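Local coordinates for protein soluble lytic murein transglycosylase (Pseudomonas aeruginosa, PDB 5OHU) that probably cleaves the glycan strands of bacterial peptidoglycan as a lytic transglycosylase, acting both exolytically and endolytically, at residues Arg250-Pro253 and Glu254-Leu257; Leu304-Asn307 and Thr308-Glu311; Glu325-Ala328 and Leu329-Leu333; Phe595-Trp598 and Ile599-Pro603. All coordinates share one frame; numbering follows the deposited sequence.

Followed from the N terminus, the four contacts come in series, and none nests in or crosses another; each joins two directly adjoining segments and closes only a local turn. Contact 1 starts helix 253-263 straight after helix 235-251. Contact 2 caps the start of helix 307-319, which follows a loop after helix 293-300; its centre is about 20 Å from that of contact 1. Contact 3 lies at the C-terminal end of helix 323-330 and packs on contact 2 through Thr-310 against Leu-333 and Leu-304 against Leu-329. Contact 4, far along the sequence, ends helix 595-600, yet its nearest atoms lie about 6 Å from contact 2 and 9 Å from contact 3.

Contact 1. Residues Arg250-Pro253 and Glu254-Leu257; sequences RQDP and EKAL
Asp-252 carries its carboxylate forward onto Lys-255, in the first turn of the helix that follows. With CG anti to the backbone N (chi1 -162°), Asp-252 OD1 swings over the opening turn and accepts Lys-255 N at 3.1 Å, a nearly straight bond that meets the oxygen from above the carboxylate plane. Asp-252 OD2 lies 3.4 Å from Lys-255 CB, against the root of that side chain; the lysine then bends away, and its NZ is hydrogen-bonded to Ser-225 OG. The main chain of the same aspartate adds a second bond: Asp-252 O receives Ala-256 N at 3.0 Å. Together these bonds make Asp-252 the N-cap of helix 253-263, at the one-residue junction between helix 235-251 and helix 253-263. Pro-253 fills the N1 position, where the lack of an N-H costs no helix bond, and Pro-253 O takes Leu-257 N at 2.9 Å. Glu-254 runs alongside the proline and bends at chi2 (81°), which brings Glu-254 OE2 back to 3.3 Å from Pro-253 CD. The same OE2 of Glu-254 stands 3.4 Å from Asp-252 OD1, the two carboxylate planes 64° apart; the repulsion may be eased by the helix N terminus at Asp-252 and by Arg-288, a weak, long ion partner of Glu-254 OE1. Beyond the proline, Ser-284 and Leu-285 of helix 271-287 pack on its ring, while Ala-256 rests on Ile-281 of the same helix.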
ATOM      1  N   ARG A 250     -17.598  12.030   2.446  1.00 29.00           N
ATOM      2  CA  ARG A 250     -17.008  10.805   2.974  0.50 34.71           C
ATOM      3  C   ARG A 250     -17.987  10.061   3.875  1.00 37.05           C
ATOM      4  O   ARG A 250     -18.083   8.830   3.813  1.00 48.62           O
ATOM      5  CB  ARG A 250     -15.712  11.130   3.722  0.50 41.40           C
ATOM      6  CG  ARG A 250     -15.019   9.923   4.361  0.50 48.92           C
ATOM      7  CD  ARG A 250     -13.570  10.241   4.742  0.50 51.61           C
ATOM      8  NE  ARG A 250     -13.099   9.451   5.880  0.50 50.11           N
ATOM      9  CZ  ARG A 250     -13.133   9.874   7.139  0.50 44.03           C
ATOM     10  NH1 ARG A 250     -13.616  11.078   7.420  0.50 37.16           N
ATOM     11  NH2 ARG A 250     -12.686   9.099   8.119  0.50 45.38           N
ATOM     12  N   GLN A 251     -18.738  10.779   4.703  1.00 29.68           N
ATOM     13  CA  GLN A 251     -19.637  10.112   5.634  1.00 35.42           C
ATOM     14  C   GLN A 251     -21.121  10.339   5.360  1.00 39.17           C
ATOM     15  O   GLN A 251     -21.937   9.521   5.799  1.00 36.42           O
ATOM     16  CB  GLN A 251     -19.325  10.539   7.078  1.00 48.40           C
ATOM     17  CG  GLN A 251     -19.479   9.411   8.109  1.00 59.48           C
ATOM     18  CD  GLN A 251     -18.365   8.370   8.035  1.00 68.81           C
ATOM     19  OE1 GLN A 251     -17.184   8.712   7.944  1.00 73.62           O
ATOM     20  NE2 GLN A 251     -18.741   7.092   8.078  1.00 72.61           N
ATOM     21  N   ASP A 252     -21.499  11.405   4.651  1.00 31.53           N
ATOM     22  CA  ASP A 252     -22.902  11.657   4.330  1.00 27.42           C
ATOM     23  C   ASP A 252     -23.042  12.146   2.888  1.00 25.75           C
ATOM     24  O   ASP A 252     -23.381  13.309   2.629  1.00 19.32           O
ATOM     25  CB  ASP A 252     -23.511  12.651   5.320  1.00 30.28           C
ATOM     26  CG  ASP A 252     -25.029  12.623   5.306  1.00 36.76           C
ATOM     27  OD1 ASP A 252     -25.614  12.093   4.332  1.00 30.18           O
ATOM     28  OD2 ASP A 252     -25.643  13.145   6.259  1.00 44.43           O
ATOM     29  N   PRO A 253     -22.831  11.249   1.922  1.00 21.41           N
ATOM     30  CA  PRO A 253     -22.889  11.676   0.513  1.00 16.98           C
ATOM     31  C   PRO A 253     -24.266  12.161   0.086  1.00 19.85           C
ATOM     32  O   PRO A 253     -24.367  13.005  -0.818  1.00 22.08           O
ATOM     33  CB  PRO A 253     -22.479  10.411  -0.254  1.00 15.37           C
ATOM     34  CG  PRO A 253     -22.770   9.286   0.702  1.00 14.62           C
ATOM     35  CD  PRO A 253     -22.497   9.822   2.063  1.00 16.11           C
ATOM     36  N   GLU A 254     -25.330  11.653   0.711  1.00 21.66           N
ATOM     37  CA  GLU A 254     -26.672  12.126   0.374  1.00 25.26           C
ATOM     38  C   GLU A 254     -26.857  13.578   0.778  1.00 26.15           C
ATOM     39  O   GLU A 254     -27.377  14.377  -0.009  1.00 24.86           O
ATOM     40  CB  GLU A 254     -27.750  11.253   1.029  1.00 30.13           C
ATOM     41  CG  GLU A 254     -27.709   9.782   0.609  1.00 46.59           C
ATOM     42  CD  GLU A 254     -26.655   8.964   1.366  1.00 64.95           C
ATOM     43  OE1 GLU A 254     -26.667   7.708   1.230  1.00 71.27           O
ATOM     44  OE2 GLU A 254     -25.834   9.570   2.117  1.00 69.52           O
ATOM     45  N   LYS A 255     -26.429  13.944   1.998  1.00 11.73           N
ATOM     46  CA  LYS A 255     -26.494  15.343   2.395  1.00 11.89           C
ATOM     47  C   LYS A 255     -25.591  16.204   1.514  1.00 16.72           C
ATOM     48  O   LYS A 255     -25.961  17.319   1.135  1.00 18.00           O
ATOM     49  CB  LYS A 255     -26.118  15.500   3.872  1.00 16.83           C
ATOM     50  CG  LYS A 255     -26.248  16.933   4.371  1.00 16.43           C
ATOM     51  CD  LYS A 255     -25.306  17.223   5.542  1.00 36.98           C
ATOM     52  CE  LYS A 255     -26.016  17.242   6.918  1.00 30.01           C
ATOM     53  NZ  LYS A 255     -27.081  18.283   7.023  1.00 36.30           N
ATOM     54  N   ALA A 256     -24.411  15.690   1.159  1.00 11.77           N
ATOM     55  CA  ALA A 256     -23.500  16.445   0.314  1.00 11.85           C
ATOM     56  C   ALA A 256     -24.109  16.716  -1.054  1.00 11.96           C
ATOM     57  O   ALA A 256     -23.936  17.802  -1.616  1.00 12.19           O
ATOM     58  CB  ALA A 256     -22.179  15.688   0.177  1.00 11.63           C
ATOM     59  N   LEU A 257     -24.818  15.734  -1.606  1.00 11.84           N
ATOM     60  CA  LEU A 257     -25.441  15.903  -2.914  1.00 14.82           C
ATOM     61  C   LEU A 257     -26.548  16.953  -2.872  1.00 16.14           C
ATOM     62  O   LEU A 257     -26.642  17.801  -3.770  1.00 15.04           O
ATOM     63  CB  LEU A 257     -25.995  14.560  -3.411  1.00 13.17           C
ATOM     64  CG  LEU A 257     -26.609  14.602  -4.817  1.00 17.75           C
ATOM     65  CD1 LEU A 257     -25.606  15.214  -5.779  1.00 14.01           C
ATOM     66  CD2 LEU A 257     -27.008  13.232  -5.282  1.00 14.26           C
TER

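Contact 2. Residues Leu304-Asn307 and Thr308-Glu311; sequences LRDN and TVTE
The N-terminal cap of helix 307-319 is built here, with Asp-306 as the N-cap residue. Asp-306 OD1 accepts Val-309 N at 3.3 Å, the donor standing above the carboxylate plane. The methyl CG2 of Val-309 lies across the same carboxylate, 3.5 Å from Asp-306 CG, so the acid is touched by an apolar group beside its capping bond. Asp-306 O is gripped twice by Thr-310: the backbone N comes in at 2.9 Å almost end-on to the carbonyl, and OG1 donates at 3.0 Å from well above the carbonyl plane. The threonine hydroxyl can turn back this way because OG1 sits beside its own backbone N (chi1 -56°). One water bridges Leu-304 O, Asn-307 OD1 (2.6 Å) and Thr-310 OG1, stitching the incoming loop to the first turn; Asn-307 ND2 continues to Asp-336. Leu-304 CB covers the hydroxyl at 3.7 Å from Thr-310 OG1, crossing the threonine at about a right angle. Asp-301 in turn receives the backbone N-H of Asp-306, positioning the cap. Such an aspartate, bonding the N3 amide through its side chain and the N4 amide through its carbonyl, is a classic helix N-cap.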
ATOM      1  N   LEU A 304     -14.682   9.002 -19.538  1.00 31.89           N
ATOM      2  CA  LEU A 304     -14.028   7.940 -18.779  1.00 24.80           C
ATOM      3  C   LEU A 304     -12.542   8.236 -18.556  1.00 24.94           C
ATOM      4  O   LEU A 304     -11.666   7.414 -18.825  1.00 24.73           O
ATOM      5  CB  LEU A 304     -14.229   6.586 -19.457  1.00 19.64           C
ATOM      6  CG  LEU A 304     -15.667   6.213 -19.850  1.00 22.77           C
ATOM      7  CD1 LEU A 304     -15.698   4.840 -20.537  1.00 18.23           C
ATOM      8  CD2 LEU A 304     -16.601   6.235 -18.660  1.00 25.72           C
ATOM      9  N   ARG A 305     -12.266   9.420 -18.033  1.00 26.21           N
ATOM     10  CA  ARG A 305     -10.896   9.802 -17.719  1.00 29.47           C
ATOM     11  C   ARG A 305     -10.455   9.341 -16.342  1.00 24.44           C
ATOM     12  O   ARG A 305      -9.253   9.206 -16.102  1.00 33.96           O
ATOM     13  CB  ARG A 305     -10.736  11.325 -17.808  1.00 28.68           C
ATOM     14  CG  ARG A 305     -11.071  11.891 -19.161  1.00 41.52           C
ATOM     15  CD  ARG A 305     -10.583  10.946 -20.241  1.00 46.61           C
ATOM     16  NE  ARG A 305     -11.328  11.102 -21.502  1.00 50.80           N
ATOM     17  CZ  ARG A 305     -10.918  10.683 -22.701  1.00 55.06           C
ATOM     18  NH1 ARG A 305      -9.754  10.063 -22.803  1.00 67.04           N
ATOM     19  NH2 ARG A 305     -11.682  10.876 -23.781  1.00 48.72           N
ATOM     20  N   ASP A 306     -11.392   9.118 -15.437  1.00 27.57           N
ATOM     21  CA  ASP A 306     -11.086   8.789 -14.052  1.00 24.34           C
ATOM     22  C   ASP A 306     -11.379   7.301 -13.868  1.00 24.14           C
ATOM     23  O   ASP A 306     -12.545   6.883 -13.829  1.00 18.15           O
ATOM     24  CB  ASP A 306     -11.909   9.672 -13.117  1.00 26.11           C
ATOM     25  CG  ASP A 306     -11.507   9.537 -11.685  1.00 30.69           C
ATOM     26  OD1 ASP A 306     -11.233   8.408 -11.237  1.00 30.59           O
ATOM     27  OD2 ASP A 306     -11.492  10.566 -10.987  1.00 40.83           O
ATOM     28  N   ASN A 307     -10.310   6.502 -13.772  1.00 22.15           N
ATOM     29  CA  ASN A 307     -10.461   5.051 -13.729  1.00 13.07           C
ATOM     30  C   ASN A 307     -11.245   4.606 -12.502  1.00 11.81           C
ATOM     31  O   ASN A 307     -12.035   3.662 -12.580  1.00 16.18           O
ATOM     32  CB  ASN A 307      -9.092   4.381 -13.744  1.00 14.41           C
ATOM     33  CG  ASN A 307      -8.455   4.370 -15.121  1.00 18.82           C
ATOM     34  OD1 ASN A 307      -9.021   4.852 -16.105  1.00 26.06           O
ATOM     35  ND2 ASN A 307      -7.260   3.824 -15.192  1.00 20.94           N
ATOM     36  N   THR A 308     -11.025   5.256 -11.354  1.00 12.56           N
ATOM     37  CA  THR A 308     -11.789   4.910 -10.162  1.00 14.26           C
ATOM     38  C   THR A 308     -13.283   5.136 -10.384  1.00 18.88           C
ATOM     39  O   THR A 308     -14.111   4.317  -9.965  1.00 15.07           O
ATOM     40  CB  THR A 308     -11.296   5.717  -8.965  1.00 20.11           C
ATOM     41  OG1 THR A 308      -9.890   5.500  -8.815  1.00 22.80           O
ATOM     42  CG2 THR A 308     -12.013   5.245  -7.667  1.00 12.49           C
ATOM     43  N   VAL A 309     -13.645   6.222 -11.075  1.00 15.26           N
ATOM     44  CA  VAL A 309     -15.058   6.489 -11.328  1.00 14.08           C
ATOM     45  C   VAL A 309     -15.610   5.520 -12.360  1.00 14.36           C
ATOM     46  O   VAL A 309     -16.776   5.118 -12.282  1.00 13.22           O
ATOM     47  CB  VAL A 309     -15.271   7.956 -11.769  1.00 16.48           C
ATOM     48  CG1 VAL A 309     -16.724   8.192 -12.171  1.00 11.58           C
ATOM     49  CG2 VAL A 309     -14.849   8.924 -10.660  1.00 11.49           C
ATOM     50  N   THR A 310     -14.801   5.143 -13.346  1.00 16.43           N
ATOM     51  CA  THR A 310     -15.272   4.209 -14.359  1.00 11.77           C
ATOM     52  C   THR A 310     -15.579   2.855 -13.746  1.00 14.35           C
ATOM     53  O   THR A 310     -16.602   2.241 -14.063  1.00 13.97           O
ATOM     54  CB  THR A 310     -14.219   4.050 -15.454  1.00 20.20           C
ATOM     55  OG1 THR A 310     -13.914   5.336 -15.994  1.00 18.18           O
ATOM     56  CG2 THR A 310     -14.731   3.164 -16.555  1.00 12.20           C
ATOM     57  N   GLU A 311     -14.698   2.380 -12.870  1.00 12.28           N
ATOM     58  CA  GLU A 311     -14.878   1.071 -12.261  1.00 16.36           C
ATOM     59  C   GLU A 311     -16.071   1.068 -11.310  1.00 16.58           C
ATOM     60  O   GLU A 311     -16.801   0.076 -11.233  1.00 14.54           O
ATOM     61  CB  GLU A 311     -13.599   0.655 -11.520  1.00 11.39           C
ATOM     62  CG  GLU A 311     -12.405   0.355 -12.418  1.00 14.51           C
ATOM     63  CD  GLU A 311     -11.299  -0.441 -11.712  1.00 25.90           C
ATOM     64  OE1 GLU A 311     -10.787   0.046 -10.677  1.00 22.59           O
ATOM     65  OE2 GLU A 311     -10.925  -1.540 -12.199  1.00 25.78           O
TER
HETATM   66  O   HOH W   1     -11.432   5.349 -17.050  1.00 17.79           O

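Contact 3. Residues Glu325-Ala328 and Leu329-Leu333; sequences EAYA and LTRKL
Tyr-327 sends its ring outward from the helix, leaning toward the C-terminal end, with CG anti to the backbone N (chi1 170°), and Arg-331, one turn on, folds back over it through bends at chi2 (-84°) and chi3. Arg-331 CG thereby sits over one ring face, a CH-pi contact 4.2 Å from the centroid of the Tyr-327 ring, while Arg-331 CD passes 3.5 Å from Tyr-327 OH. The guanidinium plane is inclined to the ring, and Arg-331 NH1 makes a weak hydrogen bond to Tyr-327 OH at 3.2 Å. Thr-330 places OG1 between its own backbone N and carbonyl carbon, from where it donates to Tyr-327 O at 2.7 Å; that oxygen also accepts Arg-331 N, and Gln-347 is a further partner of the hydroxyl. These bonds belong to the C-terminal part of helix 323-330, where Lys-332 N also bonds Leu-329 O. A type I beta turn runs from Thr-330 to Leu-333. Around that end, Lys-332 runs back past Ala-328 O, with Lys-332 CG 3.6 Å from it, and a water donates to Ala-328 O at 2.7 Å and accepts from Lys-332 NZ. Ser-350 and Leu-351 of helix 341-354 pack against the tyrosine.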
ATOM      1  N   GLU A 325     -26.234  -2.306 -19.642  1.00 22.50           N
ATOM      2  CA  GLU A 325     -25.442  -1.099 -19.497  1.00 16.86           C
ATOM      3  C   GLU A 325     -24.038  -1.416 -18.999  1.00 13.74           C
ATOM      4  O   GLU A 325     -23.059  -0.804 -19.445  1.00 16.51           O
ATOM      5  CB  GLU A 325     -26.164  -0.137 -18.559  1.00 21.57           C
ATOM      6  CG  GLU A 325     -27.507   0.311 -19.111  1.00 20.59           C
ATOM      7  CD  GLU A 325     -28.401   0.911 -18.044  1.00 31.34           C
ATOM      8  OE1 GLU A 325     -29.255   0.175 -17.471  1.00 27.58           O
ATOM      9  OE2 GLU A 325     -28.242   2.126 -17.780  1.00 28.57           O
ATOM     10  N   ALA A 326     -23.912  -2.375 -18.085  1.00 11.72           N
ATOM     11  CA  ALA A 326     -22.579  -2.755 -17.630  1.00 17.43           C
ATOM     12  C   ALA A 326     -21.768  -3.324 -18.784  1.00 11.98           C
ATOM     13  O   ALA A 326     -20.598  -2.972 -18.975  1.00 14.00           O
ATOM     14  CB  ALA A 326     -22.674  -3.759 -16.478  1.00 11.41           C
ATOM     15  N   TYR A 327     -22.393  -4.170 -19.602  1.00 12.11           N
ATOM     16  CA  TYR A 327     -21.685  -4.699 -20.758  1.00 12.44           C
ATOM     17  C   TYR A 327     -21.259  -3.581 -21.714  1.00 22.96           C
ATOM     18  O   TYR A 327     -20.112  -3.547 -22.181  1.00 15.79           O
ATOM     19  CB  TYR A 327     -22.562  -5.724 -21.468  1.00 12.55           C
ATOM     20  CG  TYR A 327     -21.988  -6.116 -22.795  1.00 17.70           C
ATOM     21  CD1 TYR A 327     -20.930  -7.018 -22.867  1.00 16.25           C
ATOM     22  CD2 TYR A 327     -22.468  -5.555 -23.974  1.00 15.90           C
ATOM     23  CE1 TYR A 327     -20.376  -7.378 -24.078  1.00 19.02           C
ATOM     24  CE2 TYR A 327     -21.915  -5.907 -25.208  1.00 18.43           C
ATOM     25  CZ  TYR A 327     -20.869  -6.825 -25.246  1.00 24.34           C
ATOM     26  OH  TYR A 327     -20.313  -7.198 -26.447  1.00 24.60           O
ATOM     27  N   ALA A 328     -22.176  -2.657 -22.029  1.00 17.11           N
ATOM     28  CA  ALA A 328     -21.840  -1.590 -22.969  1.00 19.02           C
ATOM     29  C   ALA A 328     -20.713  -0.739 -22.421  1.00 20.68           C
ATOM     30  O   ALA A 328     -19.845  -0.266 -23.168  1.00 19.27           O
ATOM     31  CB  ALA A 328     -23.063  -0.717 -23.260  1.00 15.61           C
ATOM     32  N   LEU A 329     -20.688  -0.554 -21.113  1.00 16.05           N
ATOM     33  CA  LEU A 329     -19.590   0.200 -20.556  1.00 13.16           C
ATOM     34  C   LEU A 329     -18.271  -0.572 -20.664  1.00 22.83           C
ATOM     35  O   LEU A 329     -17.228   0.035 -20.942  1.00 14.57           O
ATOM     36  CB  LEU A 329     -19.921   0.585 -19.127  1.00 14.66           C
ATOM     37  CG  LEU A 329     -18.949   1.539 -18.437  1.00 27.79           C
ATOM     38  CD1 LEU A 329     -18.707   2.805 -19.240  1.00 28.93           C
ATOM     39  CD2 LEU A 329     -19.565   1.888 -17.124  1.00 22.55           C
ATOM     40  N   THR A 330     -18.279  -1.906 -20.491  1.00 12.69           N
ATOM     41  CA  THR A 330     -16.991  -2.600 -20.605  1.00 12.84           C
ATOM     42  C   THR A 330     -16.418  -2.475 -22.011  1.00 21.38           C
ATOM     43  O   THR A 330     -15.197  -2.530 -22.171  1.00 25.99           O
ATOM     44  CB  THR A 330     -17.062  -4.094 -20.239  1.00 13.92           C
ATOM     45  OG1 THR A 330     -17.911  -4.795 -21.155  1.00 17.98           O
ATOM     46  CG2 THR A 330     -17.598  -4.301 -18.806  1.00 12.35           C
ATOM     47  N   ARG A 331     -17.266  -2.246 -23.019  1.00 22.67           N
ATOM     48  CA  ARG A 331     -16.812  -2.080 -24.399  1.00 23.86           C
ATOM     49  C   ARG A 331     -16.116  -0.747 -24.651  1.00 24.50           C
ATOM     50  O   ARG A 331     -15.411  -0.612 -25.655  1.00 24.74           O
ATOM     51  CB  ARG A 331     -17.996  -2.213 -25.353  1.00 20.85           C
ATOM     52  CG  ARG A 331     -18.699  -3.538 -25.263  1.00 28.34           C
ATOM     53  CD  ARG A 331     -18.029  -4.605 -26.117  1.00 44.48           C
ATOM     54  NE  ARG A 331     -17.878  -4.180 -27.507  1.00 58.18           N
ATOM     55  CZ  ARG A 331     -18.872  -4.094 -28.386  1.00 64.45           C
ATOM     56  NH1 ARG A 331     -20.113  -4.402 -28.035  1.00 70.95           N
ATOM     57  NH2 ARG A 331     -18.621  -3.698 -29.623  1.00 61.55           N
ATOM     58  N   LYS A 332     -16.288   0.241 -23.779  1.00 26.90           N
ATOM     59  CA  LYS A 332     -15.739   1.575 -24.001  1.00 28.52           C
ATOM     60  C   LYS A 332     -14.552   1.885 -23.091  1.00 25.65           C
ATOM     61  O   LYS A 332     -14.077   3.020 -23.085  1.00 28.01           O
ATOM     62  CB  LYS A 332     -16.822   2.636 -23.782  1.00 32.74           C
ATOM     63  CG  LYS A 332     -18.080   2.503 -24.647  1.00 39.01           C
ATOM     64  CD  LYS A 332     -19.168   3.480 -24.169  1.00 45.35           C
ATOM     65  CE  LYS A 332     -20.384   3.503 -25.099  1.00 52.69           C
ATOM     66  NZ  LYS A 332     -21.623   2.888 -24.522  1.00 49.04           N
ATOM     67  N   LEU A 333     -14.080   0.922 -22.299  1.00 18.94           N
ATOM     68  CA  LEU A 333     -13.054   1.194 -21.291  1.00 18.09           C
ATOM     69  C   LEU A 333     -11.740   1.638 -21.934  1.00 22.78           C
ATOM     70  O   LEU A 333     -11.407   1.227 -23.046  1.00 16.60           O
ATOM     71  CB  LEU A 333     -12.786  -0.054 -20.456  1.00 17.36           C
ATOM     72  CG  LEU A 333     -13.989  -0.603 -19.688  1.00 21.02           C
ATOM     73  CD1 LEU A 333     -13.639  -1.928 -19.043  1.00 19.37           C
ATOM     74  CD2 LEU A 333     -14.364   0.419 -18.638  1.00 12.64           C
TER
HETATM   75  O   HOH W   2     -20.717   0.243 -25.622  1.00 26.12           O

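Contact 4. Residues Phe595-Trp598 and Ile599-Pro603; sequences FDVW and IETIP
Trp-598 and Ile-602 meet at the C-terminal end of helix 595-600, a short buried helix whose residues 595-598 fall within the transglycosylase SLT family region, of the lysozyme clan; the chain unwinds after Glu-600. Ile-602 lays CG1 over one face of the indole, 4.1 Å from the centroid of the six-membered ring of Trp-598 and offset toward the rim, and Ile-602 CD1 comes to 3.7 Å from Trp-598 CZ3. Ile-599 joins the same apolar layer: its CG1 approaches Trp-598 CE3, and its CD1 reaches the edge of the Phe-595 ring at CD2, 3.9 Å away. Helical bonds underlie this packing, with Ile-599 N on Phe-595 O at 3.0 Å and Glu-600 N on Asp-596 O. Where the helix stops, Thr-601 folds its hydroxyl inward (chi1 61°), giving Val-597 O two donors from opposite faces of the carbonyl plane, OG1 at 2.9 Å and the backbone N at 3.0 Å. Farther out, helix 569-578 packs on Trp-598 through Leu-571 and Ala-574, and Trp-598 NE1 donates to Trp-586 O. The buried acids reach other helices: Asp-596 meets Tyr-345 and Arg-382, and Glu-600 meets Tyr-375, Trp-346 and Arg-315, linking this helix to the helical superstructure. Between them a water donates to Asp-596 O and, at 3.0 Å, to Glu-600 OE1.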
ATOM      1  N   PHE A 595     -22.207 -14.380  -5.784  1.00 11.77           N
ATOM      2  CA  PHE A 595     -20.966 -14.190  -5.032  1.00 12.12           C
ATOM      3  C   PHE A 595     -19.954 -13.311  -5.780  1.00 11.92           C
ATOM      4  O   PHE A 595     -19.220 -12.540  -5.154  1.00 13.50           O
ATOM      5  CB  PHE A 595     -20.343 -15.550  -4.724  1.00 16.49           C
ATOM      6  CG  PHE A 595     -19.611 -16.134  -5.890  1.00 11.24           C
ATOM      7  CD1 PHE A 595     -20.301 -16.773  -6.904  1.00 11.25           C
ATOM      8  CD2 PHE A 595     -18.235 -16.004  -5.994  1.00 14.47           C
ATOM      9  CE1 PHE A 595     -19.631 -17.302  -7.994  1.00 15.15           C
ATOM     10  CE2 PHE A 595     -17.546 -16.522  -7.088  1.00 16.89           C
ATOM     11  CZ  PHE A 595     -18.243 -17.176  -8.092  1.00 15.15           C
ATOM     12  N   ASP A 596     -19.868 -13.425  -7.109  1.00 10.93           N
ATOM     13  CA  ASP A 596     -18.859 -12.634  -7.808  1.00 11.04           C
ATOM     14  C   ASP A 596     -19.250 -11.154  -7.877  1.00 14.37           C
ATOM     15  O   ASP A 596     -18.377 -10.281  -7.780  1.00 12.67           O
ATOM     16  CB  ASP A 596     -18.579 -13.220  -9.202  1.00 11.25           C
ATOM     17  CG  ASP A 596     -19.825 -13.342 -10.061  1.00 17.58           C
ATOM     18  OD1 ASP A 596     -20.937 -13.083  -9.562  1.00 13.79           O
ATOM     19  OD2 ASP A 596     -19.693 -13.707 -11.250  1.00 18.85           O
ATOM     20  N   VAL A 597     -20.548 -10.849  -7.997  1.00 10.66           N
ATOM     21  CA  VAL A 597     -20.994  -9.464  -7.892  1.00 14.37           C
ATOM     22  C   VAL A 597     -20.697  -8.909  -6.499  1.00 12.09           C
ATOM     23  O   VAL A 597     -20.209  -7.780  -6.348  1.00 14.39           O
ATOM     24  CB  VAL A 597     -22.493  -9.347  -8.234  1.00 18.13           C
ATOM     25  CG1 VAL A 597     -23.001  -7.909  -7.928  1.00 12.25           C
ATOM     26  CG2 VAL A 597     -22.758  -9.696  -9.688  1.00 10.47           C
ATOM     27  N   TRP A 598     -21.014  -9.680  -5.458  1.00 12.06           N
ATOM     28  CA  TRP A 598     -20.787  -9.193  -4.097  1.00 14.16           C
ATOM     29  C   TRP A 598     -19.321  -8.867  -3.868  1.00 11.98           C
ATOM     30  O   TRP A 598     -18.992  -7.808  -3.325  1.00 16.53           O
ATOM     31  CB  TRP A 598     -21.257 -10.209  -3.057  1.00 10.33           C
ATOM     32  CG  TRP A 598     -21.182  -9.612  -1.663  1.00 14.20           C
ATOM     33  CD1 TRP A 598     -22.109  -8.791  -1.072  1.00 16.99           C
ATOM     34  CD2 TRP A 598     -20.114  -9.758  -0.707  1.00 11.73           C
ATOM     35  NE1 TRP A 598     -21.687  -8.430   0.193  1.00 16.62           N
ATOM     36  CE2 TRP A 598     -20.474  -9.021   0.441  1.00 12.84           C
ATOM     37  CE3 TRP A 598     -18.908 -10.466  -0.701  1.00 10.68           C
ATOM     38  CZ2 TRP A 598     -19.666  -8.961   1.569  1.00 16.54           C
ATOM     39  CZ3 TRP A 598     -18.103 -10.402   0.426  1.00 10.82           C
ATOM     40  CH2 TRP A 598     -18.485  -9.649   1.542  1.00 15.55           C
ATOM     41  N   ILE A 599     -18.422  -9.762  -4.290  1.00 11.12           N
ATOM     42  CA  ILE A 599     -16.993  -9.515  -4.117  1.00 11.27           C
ATOM     43  C   ILE A 599     -16.581  -8.276  -4.886  1.00 11.85           C
ATOM     44  O   ILE A 599     -15.865  -7.410  -4.368  1.00 13.04           O
ATOM     45  CB  ILE A 599     -16.166 -10.735  -4.561  1.00 11.16           C
ATOM     46  CG1 ILE A 599     -16.271 -11.858  -3.528  1.00 11.20           C
ATOM     47  CG2 ILE A 599     -14.700 -10.343  -4.659  1.00 11.31           C
ATOM     48  CD1 ILE A 599     -16.129 -13.237  -4.152  1.00 11.41           C
ATOM     49  N   GLU A 600     -17.028  -8.178  -6.140  1.00 15.60           N
ATOM     50  CA  GLU A 600     -16.623  -7.070  -6.991  1.00 10.83           C
ATOM     51  C   GLU A 600     -17.073  -5.730  -6.425  1.00 19.87           C
ATOM     52  O   GLU A 600     -16.418  -4.706  -6.664  1.00 13.37           O
ATOM     53  CB  GLU A 600     -17.199  -7.238  -8.396  1.00 10.87           C
ATOM     54  CG  GLU A 600     -16.510  -6.349  -9.402  1.00 12.54           C
ATOM     55  CD  GLU A 600     -15.013  -6.570  -9.403  1.00 23.45           C
ATOM     56  OE1 GLU A 600     -14.600  -7.759  -9.585  1.00 18.13           O
ATOM     57  OE2 GLU A 600     -14.266  -5.580  -9.162  1.00 16.13           O
ATOM     58  N   THR A 601     -18.182  -5.709  -5.679  1.00 15.88           N
ATOM     59  CA  THR A 601     -18.751  -4.458  -5.195  1.00 14.44           C
ATOM     60  C   THR A 601     -18.462  -4.228  -3.723  1.00 10.59           C
ATOM     61  O   THR A 601     -19.114  -3.391  -3.096  1.00 15.22           O
ATOM     62  CB  THR A 601     -20.261  -4.392  -5.454  1.00 12.33           C
ATOM     63  OG1 THR A 601     -20.926  -5.455  -4.757  1.00 10.16           O
ATOM     64  CG2 THR A 601     -20.571  -4.509  -6.965  1.00 10.29           C
ATOM     65  N   ILE A 602     -17.492  -4.942  -3.162  1.00 11.33           N
ATOM     66  CA  ILE A 602     -17.013  -4.613  -1.812  1.00 11.17           C
ATOM     67  C   ILE A 602     -16.470  -3.179  -1.809  1.00 16.58           C
ATOM     68  O   ILE A 602     -15.648  -2.821  -2.673  1.00 11.32           O
ATOM     69  CB  ILE A 602     -15.926  -5.616  -1.377  1.00 16.35           C
ATOM     70  CG1 ILE A 602     -16.555  -6.949  -0.958  1.00 12.98           C
ATOM     71  CG2 ILE A 602     -15.080  -5.068  -0.212  1.00 12.46           C
ATOM     72  CD1 ILE A 602     -15.508  -8.026  -0.808  1.00 11.55           C
ATOM     73  N   PRO A 603     -16.893  -2.315  -0.893  1.00 13.67           N
ATOM     74  CA  PRO A 603     -16.448  -0.912  -0.953  1.00 15.83           C
ATOM     75  C   PRO A 603     -14.959  -0.704  -0.721  1.00 20.41           C
ATOM     76  O   PRO A 603     -14.395   0.234  -1.294  1.00 21.25           O
ATOM     77  CB  PRO A 603     -17.287  -0.233   0.144  1.00 13.43           C
ATOM     78  CG  PRO A 603     -18.410  -1.198   0.433  1.00 23.43           C
ATOM     79  CD  PRO A 603     -17.821  -2.554   0.210  1.00 15.10           C
TER
HETATM   80  O   HOH W   3     -15.316 -10.103  -7.916  1.00 19.25           O